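Local coordinates for protein aminoacyl-histidine dipeptidase (Vibrio alginolyticus, PDB 3MRU) that probably hydrolyses dipeptides, as a zinc-dependent metallopeptidase of the M20C family that takes Xaa-His substrates such as carnosine, at residues 192-197 / 362-367; 252-257 / 354-359; 248-253 / 323-328. All blocks are in the same frame, centred on the assembly; numbering follows the deposited sequence.

Interaction 1 of 3, residues 192-197 / 362-367; sequences MTFDIT and VTVLCL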
loop_
_atom_site.group_PDB
_atom_site.type_symbol
_atom_site.label_atom_id
_atom_site.label_comp_id
_atom_site.label_asym_id
_atom_site.label_seq_id
_atom_site.Cartn_x
_atom_site.Cartn_y
_atom_site.Cartn_z
ATOM N N MET A 192 -13.331 15.333 -6.843
ATOM C CA MET A 192 -14.082 16.561 -6.871
ATOM C C MET A 192 -14.162 17.084 -8.289
ATOM O O MET A 192 -13.140 17.360 -8.918
ATOM C CB MET A 192 -13.428 17.585 -5.978
ATOM C CG MET A 192 -14.382 18.639 -5.543
ATOM S SD MET A 192 -13.574 19.783 -4.442
ATOM C CE MET A 192 -13.597 18.917 -2.872
ATOM N N THR A 193 -15.385 17.227 -8.792
ATOM C CA THR A 193 -15.591 17.552 -10.186
ATOM C C THR A 193 -16.352 18.840 -10.288
ATOM O O THR A 193 -17.231 19.118 -9.471
ATOM C CB THR A 193 -16.388 16.454 -10.925
ATOM O OG1 THR A 193 -16.491 15.276 -10.105
ATOM C CG2 THR A 193 -15.715 16.123 -12.267
ATOM N N PHE A 194 -16.006 19.613 -11.311
ATOM C CA PHE A 194 -16.560 20.952 -11.524
ATOM C C PHE A 194 -17.244 21.045 -12.879
ATOM O O PHE A 194 -16.696 20.599 -13.898
ATOM C CB PHE A 194 -15.461 22.025 -11.421
ATOM C CG PHE A 194 -14.909 22.180 -10.035
ATOM C CD1 PHE A 194 -13.897 21.335 -9.575
ATOM C CD2 PHE A 194 -15.413 23.148 -9.187
ATOM C CE1 PHE A 194 -13.413 21.442 -8.306
ATOM C CE2 PHE A 194 -14.918 23.274 -7.905
ATOM C CZ PHE A 194 -13.927 22.415 -7.462
ATOM N N ASP A 195 -18.446 21.609 -12.901
ATOM C CA ASP A 195 -19.123 21.756 -14.170
ATOM C C ASP A 195 -18.977 23.169 -14.721
ATOM O O ASP A 195 -19.805 24.061 -14.443
ATOM C CB ASP A 195 -20.562 21.257 -14.093
ATOM C CG ASP A 195 -20.677 19.783 -14.462
ATOM O OD1 ASP A 195 -20.056 19.360 -15.477
ATOM O OD2 ASP A 195 -21.381 19.042 -13.736
ATOM N N ILE A 196 -17.915 23.345 -15.511
ATOM C CA ILE A 196 -17.507 24.664 -15.989
ATOM C C ILE A 196 -17.913 24.981 -17.412
ATOM O O ILE A 196 -17.990 24.093 -18.280
ATOM C CB ILE A 196 -15.975 24.940 -15.843
ATOM C CG1 ILE A 196 -15.143 24.070 -16.788
ATOM C CG2 ILE A 196 -15.528 24.749 -14.404
ATOM C CD1 ILE A 196 -13.702 24.534 -16.995
ATOM N N THR A 197 -18.161 26.279 -17.607
ATOM C CA THR A 197 -18.428 26.889 -18.916
ATOM C C THR A 197 -17.362 27.955 -19.247
ATOM O O THR A 197 -16.733 28.529 -18.344
ATOM C CB THR A 197 -19.831 27.518 -18.959
ATOM O OG1 THR A 197 -19.941 28.498 -17.915
ATOM C CG2 THR A 197 -20.891 26.438 -18.772
ATOM N N VAL A 362 -13.573 20.256 -14.927
ATOM C CA VAL A 362 -12.341 20.207 -14.156
ATOM C C VAL A 362 -12.539 19.166 -13.083
ATOM O O VAL A 362 -13.550 19.166 -12.380
ATOM C CB VAL A 362 -12.051 21.525 -13.463
ATOM C CG1 VAL A 362 -10.637 21.536 -12.931
ATOM C CG2 VAL A 362 -12.233 22.649 -14.426
ATOM N N THR A 363 -11.563 18.282 -12.961
ATOM C CA THR A 363 -11.683 17.162 -12.056
ATOM C C THR A 363 -10.437 17.006 -11.193
ATOM O O THR A 363 -9.312 16.899 -11.693
ATOM C CB THR A 363 -12.069 15.865 -12.819
ATOM O OG1 THR A 363 -11.609 14.713 -12.096
ATOM C CG2 THR A 363 -11.524 15.882 -14.291
ATOM N N VAL A 364 -10.671 17.014 -9.886
ATOM C CA VAL A 364 -9.624 17.005 -8.886
ATOM C C VAL A 364 -9.671 15.663 -8.190
ATOM O O VAL A 364 -10.660 15.340 -7.558
ATOM C CB VAL A 364 -9.827 18.157 -7.845
ATOM C CG1 VAL A 364 -8.648 18.244 -6.880
ATOM C CG2 VAL A 364 -10.042 19.522 -8.545
ATOM N N LEU A 365 -8.608 14.876 -8.313
ATOM C CA LEU A 365 -8.555 13.536 -7.725
ATOM C C LEU A 365 -7.565 13.431 -6.586
ATOM O O LEU A 365 -6.422 13.914 -6.684
ATOM C CB LEU A 365 -8.142 12.513 -8.776
ATOM C CG LEU A 365 -9.153 11.702 -9.568
ATOM C CD1 LEU A 365 -10.188 12.578 -10.246
ATOM C CD2 LEU A 365 -8.377 10.891 -10.582
ATOM N N CYS A 366 -7.996 12.741 -5.536
ATOM C CA CYS A 366 -7.228 12.640 -4.311
ATOM C C CYS A 366 -7.504 11.355 -3.533
ATOM O O CYS A 366 -8.479 10.643 -3.788
ATOM C CB CYS A 366 -7.472 13.873 -3.428
ATOM S SG CYS A 366 -9.065 13.846 -2.582
ATOM N N LEU A 367 -6.635 11.066 -2.572
ATOM C CA LEU A 367 -6.681 9.785 -1.898
ATOM C C LEU A 367 -6.411 9.931 -0.406
ATOM O O LEU A 367 -5.306 10.283 0.007
ATOM C CB LEU A 367 -5.694 8.809 -2.553
ATOM C CG LEU A 367 -5.412 7.469 -1.870
ATOM C CD1 LEU A 367 -6.648 6.613 -1.820
ATOM C CD2 LEU A 367 -4.331 6.737 -2.608
#
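Met192 and Val364 face each other as a hydrogen-bonded antiparallel pair and exchange both backbone bonds: Met192 N gives to Val364 O at 2.8 Å, and Val364 N gives to Met192 O at 2.7 Å. Two residues on, Phe194 and Val362 repeat the pattern less evenly. Phe194 N reaches Val362 O at 2.7 Å, whereas the return bond from Val362 N to Phe194 O is weak at 3.3 Å. Between them Thr193 and Thr363 form the non-hydrogen-bonded pair, so their backbone groups turn to the outer neighbours: Thr193 to Gln393, Thr363 to Thr356. The two threonines lie side by side, CG2 of Thr193 against CB of Thr363 at 3.7 Å, and this partly exposed face suits residues with both a methyl and a hydroxyl; Thr193 OG1 makes a weak hydrogen bond to Gln393 O. The face of Met192, Phe194, Val362 and Val364 is buried and apolar. Phe194 CG lies anti to its carbonyl carbon (chi1 -68°), and the ring turns its edge to Val364, CE1 to CG2 3.9 Å. Past the paired residues, Ile196 lays CD1 on Val362 CG2. The apolar face is covered by helix 318-330, where Phe324 meets the Phe194 ring edge-to-face, while strands 393-400 and 346-358 continue the sheet on either side of this pair.

Interaction 2 of 3, residues 252-257 / 354-359; sequences EFRGGS and VITTEE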
loop_
_atom_site.group_PDB
_atom_site.type_symbol
_atom_site.label_atom_id
_atom_site.label_comp_id
_atom_site.label_asym_id
_atom_site.label_seq_id
_atom_site.Cartn_x
_atom_site.Cartn_y
_atom_site.Cartn_z
ATOM N N GLU A 252 -6.171 26.293 -18.610
ATOM C CA GLU A 252 -5.718 24.923 -18.445
ATOM C C GLU A 252 -5.054 24.717 -17.058
ATOM O O GLU A 252 -4.335 25.592 -16.573
ATOM C CB GLU A 252 -4.743 24.573 -19.585
ATOM C CG GLU A 252 -4.142 23.178 -19.563
ATOM C CD GLU A 252 -5.081 22.130 -20.101
ATOM O OE1 GLU A 252 -4.585 21.164 -20.731
ATOM O OE2 GLU A 252 -6.311 22.271 -19.896
ATOM N N PHE A 253 -5.301 23.557 -16.447
ATOM C CA PHE A 253 -4.709 23.163 -15.168
ATOM C C PHE A 253 -4.505 21.633 -15.197
ATOM O O PHE A 253 -5.463 20.857 -15.127
ATOM C CB PHE A 253 -5.634 23.578 -13.997
ATOM C CG PHE A 253 -4.931 23.752 -12.647
ATOM C CD1 PHE A 253 -5.324 24.773 -11.785
ATOM C CD2 PHE A 253 -3.903 22.899 -12.237
ATOM C CE1 PHE A 253 -4.705 24.946 -10.547
ATOM C CE2 PHE A 253 -3.279 23.072 -11.007
ATOM C CZ PHE A 253 -3.683 24.097 -10.164
ATOM N N ARG A 254 -3.259 21.205 -15.303
ATOM C CA ARG A 254 -2.950 19.796 -15.363
ATOM C C ARG A 254 -1.828 19.536 -14.378
ATOM O O ARG A 254 -0.784 20.199 -14.433
ATOM C CB ARG A 254 -2.503 19.435 -16.785
ATOM C CG ARG A 254 -2.175 17.949 -17.058
ATOM C CD ARG A 254 -3.439 17.099 -17.206
ATOM N NE ARG A 254 -4.629 17.937 -17.451
ATOM C CZ ARG A 254 -5.043 18.352 -18.653
ATOM N NH1 ARG A 254 -6.127 19.118 -18.739
ATOM N NH2 ARG A 254 -4.386 18.011 -19.767
ATOM N N GLY A 255 -2.015 18.573 -13.485
ATOM C CA GLY A 255 -0.962 18.270 -12.536
ATOM C C GLY A 255 -0.969 16.841 -12.099
ATOM O O GLY A 255 -2.008 16.190 -12.118
ATOM N N GLY A 256 0.206 16.360 -11.714
ATOM C CA GLY A 256 0.369 15.024 -11.166
ATOM C C GLY A 256 0.024 13.911 -12.121
ATOM O O GLY A 256 -0.475 14.163 -13.209
ATOM N N SER A 257 0.281 12.673 -11.691
ATOM C CA SER A 257 0.134 11.474 -12.521
ATOM C C SER A 257 -0.904 10.437 -12.090
ATOM O O SER A 257 -1.460 9.755 -12.926
ATOM C CB SER A 257 1.502 10.802 -12.552
ATOM O OG SER A 257 1.677 9.961 -11.423
ATOM N N VAL A 354 -3.954 14.400 -8.511
ATOM C CA VAL A 354 -4.187 14.564 -9.961
ATOM C C VAL A 354 -5.220 15.653 -10.275
ATOM O O VAL A 354 -6.334 15.655 -9.737
ATOM C CB VAL A 354 -4.644 13.236 -10.662
ATOM C CG1 VAL A 354 -4.520 13.364 -12.149
ATOM C CG2 VAL A 354 -3.837 12.061 -10.203
ATOM N N ILE A 355 -4.854 16.575 -11.152
ATOM C CA ILE A 355 -5.833 17.524 -11.645
ATOM C C ILE A 355 -5.771 17.551 -13.154
ATOM O O ILE A 355 -4.685 17.603 -13.733
ATOM C CB ILE A 355 -5.642 18.927 -11.040
ATOM C CG1 ILE A 355 -5.789 18.844 -9.519
ATOM C CG2 ILE A 355 -6.638 19.926 -11.667
ATOM C CD1 ILE A 355 -5.320 20.082 -8.762
ATOM N N THR A 356 -6.953 17.478 -13.771
ATOM C CA THR A 356 -7.114 17.452 -15.232
ATOM C C THR A 356 -8.359 18.264 -15.653
ATOM O O THR A 356 -9.497 17.989 -15.224
ATOM C CB THR A 356 -7.270 16.017 -15.790
ATOM O OG1 THR A 356 -8.538 15.487 -15.368
ATOM C CG2 THR A 356 -6.141 15.084 -15.324
ATOM N N THR A 357 -8.108 19.261 -16.496
ATOM C CA THR A 357 -9.117 20.130 -17.064
ATOM C C THR A 357 -9.480 19.540 -18.403
ATOM O O THR A 357 -8.672 18.837 -18.996
ATOM C CB THR A 357 -8.511 21.527 -17.286
ATOM O OG1 THR A 357 -8.162 22.085 -16.013
ATOM C CG2 THR A 357 -9.474 22.463 -18.018
ATOM N N GLU A 358 -10.690 19.801 -18.875
ATOM C CA GLU A 358 -11.057 19.521 -20.265
ATOM C C GLU A 358 -12.086 20.590 -20.609
ATOM O O GLU A 358 -12.295 21.491 -19.790
ATOM C CB GLU A 358 -11.651 18.115 -20.403
ATOM C CG GLU A 358 -12.689 17.805 -19.318
ATOM C CD GLU A 358 -13.680 16.736 -19.754
ATOM O OE1 GLU A 358 -13.688 15.637 -19.125
ATOM O OE2 GLU A 358 -14.456 16.999 -20.714
ATOM N N GLU A 359 -12.718 20.540 -21.788
ATOM C CA GLU A 359 -13.801 21.502 -22.030
ATOM C C GLU A 359 -15.026 21.132 -21.199
ATOM O O GLU A 359 -15.570 20.023 -21.334
ATOM C CB GLU A 359 -14.151 21.704 -23.516
ATOM C CG GLU A 359 -14.849 23.091 -23.740
ATOM C CD GLU A 359 -15.766 23.202 -24.992
ATOM O OE1 GLU A 359 -15.379 22.719 -26.095
ATOM O OE2 GLU A 359 -16.876 23.792 -24.870
#
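An antiparallel strand pair inside the large mixed sheet joins strand 249-255 to strand 346-358, and its regular part centres on Gly255 and Ile355. These two form a hydrogen-bonded pair: Gly255 N gives to Ile355 O at 2.9 Å, and Ile355 N returns a bond to Gly255 O at 3.0 Å. Toward Thr357 the ladder slackens, for the bond from its backbone N to Phe253 O is weak. The threonine compensates with its side chain: with OG1 anti to its own carbonyl carbon (chi1 -64°), the hydroxyl donates to the same Phe253 O at 3.1 Å. Threonine suits this spot, since its beta-branching fits an extended backbone and its short hydroxyl reaches the neighbouring strand's carbonyl.

On the face of Arg254 and Thr356 the long arginine chain bends at chi2 and chi3 and folds across the neighbouring strand. Its NE lies 3.7 Å from Thr356 CB, and the guanidinium turns an edge to Ile355 O. NH1 makes a weak, long salt bridge (3.2 Å) with Glu252 OE1 of its own strand, while the other carboxylate oxygen, OE2, rests 3.5 Å from Thr357 CB. The other face is apolar: Phe253 CD2 approaches Ile355 CG2 at 4.1 Å, and both side chains also touch Leu328 of helix 318-330.

Gly256, with a positive phi of 63°, lets the chain turn out of the strand beside Val354. Strand 266-273 lies beyond 249-255, and 361-370 beyond 346-358, so the two strands are inner neighbours in an antiparallel run, with polar side chains on one face and helix-covered apolar ones on the other.

Interaction 3 of 3, residues 248-253 / 323-328; sequences LRLVEF and RFIAAL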
loop_
_atom_site.group_PDB
_atom_site.type_symbol
_atom_site.label_atom_id
_atom_site.label_comp_id
_atom_site.label_asym_id
_atom_site.label_seq_id
_atom_site.Cartn_x
_atom_site.Cartn_y
_atom_site.Cartn_z
ATOM N N LEU A 248 -5.588 37.865 -14.334
ATOM C CA LEU A 248 -5.388 36.759 -15.266
ATOM C C LEU A 248 -6.494 35.711 -15.242
ATOM O O LEU A 248 -7.101 35.444 -14.212
ATOM C CB LEU A 248 -4.027 36.102 -15.084
ATOM C CG LEU A 248 -3.508 35.712 -13.715
ATOM C CD1 LEU A 248 -4.289 34.558 -13.183
ATOM C CD2 LEU A 248 -2.059 35.324 -13.897
ATOM N N ARG A 249 -6.720 35.126 -16.415
ATOM C CA ARG A 249 -7.833 34.242 -16.679
ATOM C C ARG A 249 -7.287 32.873 -16.991
ATOM O O ARG A 249 -6.199 32.729 -17.543
ATOM C CB ARG A 249 -8.600 34.764 -17.868
ATOM C CG ARG A 249 -8.942 36.230 -17.765
ATOM C CD ARG A 249 -10.196 36.451 -16.915
ATOM N NE ARG A 249 -11.321 35.602 -17.342
ATOM C CZ ARG A 249 -12.022 35.777 -18.470
ATOM N NH1 ARG A 249 -11.720 36.769 -19.307
ATOM N NH2 ARG A 249 -13.022 34.950 -18.773
ATOM N N LEU A 250 -8.066 31.863 -16.649
ATOM C CA LEU A 250 -7.576 30.504 -16.597
ATOM C C LEU A 250 -8.074 29.642 -17.741
ATOM O O LEU A 250 -9.279 29.540 -17.987
ATOM C CB LEU A 250 -8.032 29.894 -15.282
ATOM C CG LEU A 250 -7.845 28.434 -14.913
ATOM C CD1 LEU A 250 -6.412 28.167 -14.541
ATOM C CD2 LEU A 250 -8.746 28.161 -13.736
ATOM N N VAL A 251 -7.146 29.031 -18.460
ATOM C CA VAL A 251 -7.537 28.086 -19.504
ATOM C C VAL A 251 -7.335 26.599 -19.166
ATOM O O VAL A 251 -8.220 25.775 -19.359
ATOM C CB VAL A 251 -6.931 28.474 -20.932
ATOM C CG1 VAL A 251 -5.705 29.370 -20.823
ATOM C CG2 VAL A 251 -6.640 27.249 -21.792
ATOM N N GLU A 252 -6.171 26.293 -18.610
ATOM C CA GLU A 252 -5.718 24.923 -18.445
ATOM C C GLU A 252 -5.054 24.717 -17.058
ATOM O O GLU A 252 -4.335 25.592 -16.573
ATOM C CB GLU A 252 -4.743 24.573 -19.585
ATOM C CG GLU A 252 -4.142 23.178 -19.563
ATOM C CD GLU A 252 -5.081 22.130 -20.101
ATOM O OE1 GLU A 252 -4.585 21.164 -20.731
ATOM O OE2 GLU A 252 -6.311 22.271 -19.896
ATOM N N PHE A 253 -5.301 23.557 -16.447
ATOM C CA PHE A 253 -4.709 23.163 -15.168
ATOM C C PHE A 253 -4.505 21.633 -15.197
ATOM O O PHE A 253 -5.463 20.857 -15.127
ATOM C CB PHE A 253 -5.634 23.578 -13.997
ATOM C CG PHE A 253 -4.931 23.752 -12.647
ATOM C CD1 PHE A 253 -5.324 24.773 -11.785
ATOM C CD2 PHE A 253 -3.903 22.899 -12.237
ATOM C CE1 PHE A 253 -4.705 24.946 -10.547
ATOM C CE2 PHE A 253 -3.279 23.072 -11.007
ATOM C CZ PHE A 253 -3.683 24.097 -10.164
ATOM N N ARG A 323 -14.495 29.768 -7.929
ATOM C CA ARG A 323 -14.863 28.642 -7.048
ATOM C C ARG A 323 -13.890 27.454 -7.093
ATOM O O ARG A 323 -13.611 26.829 -6.074
ATOM C CB ARG A 323 -16.324 28.212 -7.256
ATOM C CG ARG A 323 -16.618 27.432 -8.523
ATOM C CD ARG A 323 -18.107 27.517 -8.919
ATOM N NE ARG A 323 -18.348 26.771 -10.148
ATOM C CZ ARG A 323 -18.577 25.465 -10.179
ATOM N NH1 ARG A 323 -18.628 24.770 -9.049
ATOM N NH2 ARG A 323 -18.755 24.850 -11.336
ATOM N N PHE A 324 -13.354 27.171 -8.270
ATOM C CA PHE A 324 -12.389 26.101 -8.390
ATOM C C PHE A 324 -11.129 26.472 -7.612
ATOM O O PHE A 324 -10.603 25.663 -6.838
ATOM C CB PHE A 324 -12.068 25.811 -9.864
ATOM C CG PHE A 324 -10.817 25.000 -10.065
ATOM C CD1 PHE A 324 -10.711 23.724 -9.561
ATOM C CD2 PHE A 324 -9.733 25.531 -10.747
ATOM C CE1 PHE A 324 -9.548 22.996 -9.758
ATOM C CE2 PHE A 324 -8.570 24.807 -10.950
ATOM C CZ PHE A 324 -8.471 23.546 -10.465
ATOM N N ILE A 325 -10.644 27.691 -7.815
ATOM C CA ILE A 325 -9.412 28.087 -7.141
ATOM C C ILE A 325 -9.559 28.150 -5.603
ATOM O O ILE A 325 -8.706 27.598 -4.884
ATOM C CB ILE A 325 -8.803 29.373 -7.710
ATOM C CG1 ILE A 325 -7.815 29.029 -8.818
ATOM C CG2 ILE A 325 -8.058 30.141 -6.628
ATOM C CD1 ILE A 325 -8.453 28.601 -10.137
ATOM N N ALA A 326 -10.624 28.788 -5.103
ATOM C CA ALA A 326 -10.883 28.766 -3.661
ATOM C C ALA A 326 -10.900 27.324 -3.138
ATOM O O ALA A 326 -10.320 27.015 -2.090
ATOM C CB ALA A 326 -12.174 29.472 -3.334
ATOM N N ALA A 327 -11.550 26.452 -3.908
ATOM C CA ALA A 327 -11.700 25.058 -3.550
ATOM C C ALA A 327 -10.313 24.462 -3.452
ATOM O O ALA A 327 -9.890 24.055 -2.370
ATOM C CB ALA A 327 -12.546 24.322 -4.572
ATOM N N LEU A 328 -9.583 24.463 -4.558
ATOM C CA LEU A 328 -8.247 23.907 -4.558
ATOM C C LEU A 328 -7.423 24.437 -3.374
ATOM O O LEU A 328 -6.770 23.664 -2.673
ATOM C CB LEU A 328 -7.562 24.202 -5.884
ATOM C CG LEU A 328 -6.134 23.674 -6.019
ATOM C CD1 LEU A 328 -6.044 22.196 -5.559
ATOM C CD2 LEU A 328 -5.584 23.887 -7.436
#
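With chi1 near 180° in Leu250, Phe324 and Leu328, each has CG anti to its backbone N, and the strand and helix side chains project toward each other. Phe253 takes a similar turn from the strand side (chi1 -156°). The centroids of its ring and that of Phe324 are 5.5 Å apart, and Phe253 CD1 lies at the edge of the Phe324 ring, 3.4 Å from CE2. Leu328, one helical turn further along, meets the Phe253 side chain from the helix side, the two pointing in opposite directions, and sets CD2 3.3 Å from Phe253 CZ, so the outer end of the phenylalanine ring meets a leucine methyl.

The contact is that of a helix lying across one face of a beta-sheet, with large apolar residues meeting between the layers. Here the short segments' axes stay 11.6 Å apart and cross steeply, at 78°, a spacing that leucine, isoleucine and phenylalanine can bridge and that keeps the two backbones well separated. A classic beta bulge sets Val251 and Glu252 opposite the single residue Thr269 of strand 266-273; Leu250 and Phe253, which flank the bulged pair, both point toward the helix.

Leu250 works at the other end of the contact. Its CD2 meets Ile325 CD1 tip to tip at 3.6 Å and also touches the edge of the Phe324 ring, CD2 to CD2 4.1 Å, the two side chains crossing at about a right angle.

Overall arrangement
All three contacts belong to one large mixed sheet and the helix 318-330 that packs on part of one face. Interactions 1 and 2 have centres about 9 Å apart and are joined by consecutive strands, with probable hydrogen bonds from Leu365 N to Val354 O (2.8 Å) and from Thr363 N to Thr356 O (3.1 Å). Interaction 3 lies about 11 Å, centre to centre, from each of the others. It shares Glu252 and Phe253 with interaction 2, and its Phe324 CE1 reaches Val364 CG2 of interaction 1 at 3.7 Å. Apolar side chains of the three contacts thus meet around Phe324. All three lie away from the two-zinc site of His80, Asp119, Asp173 and His461.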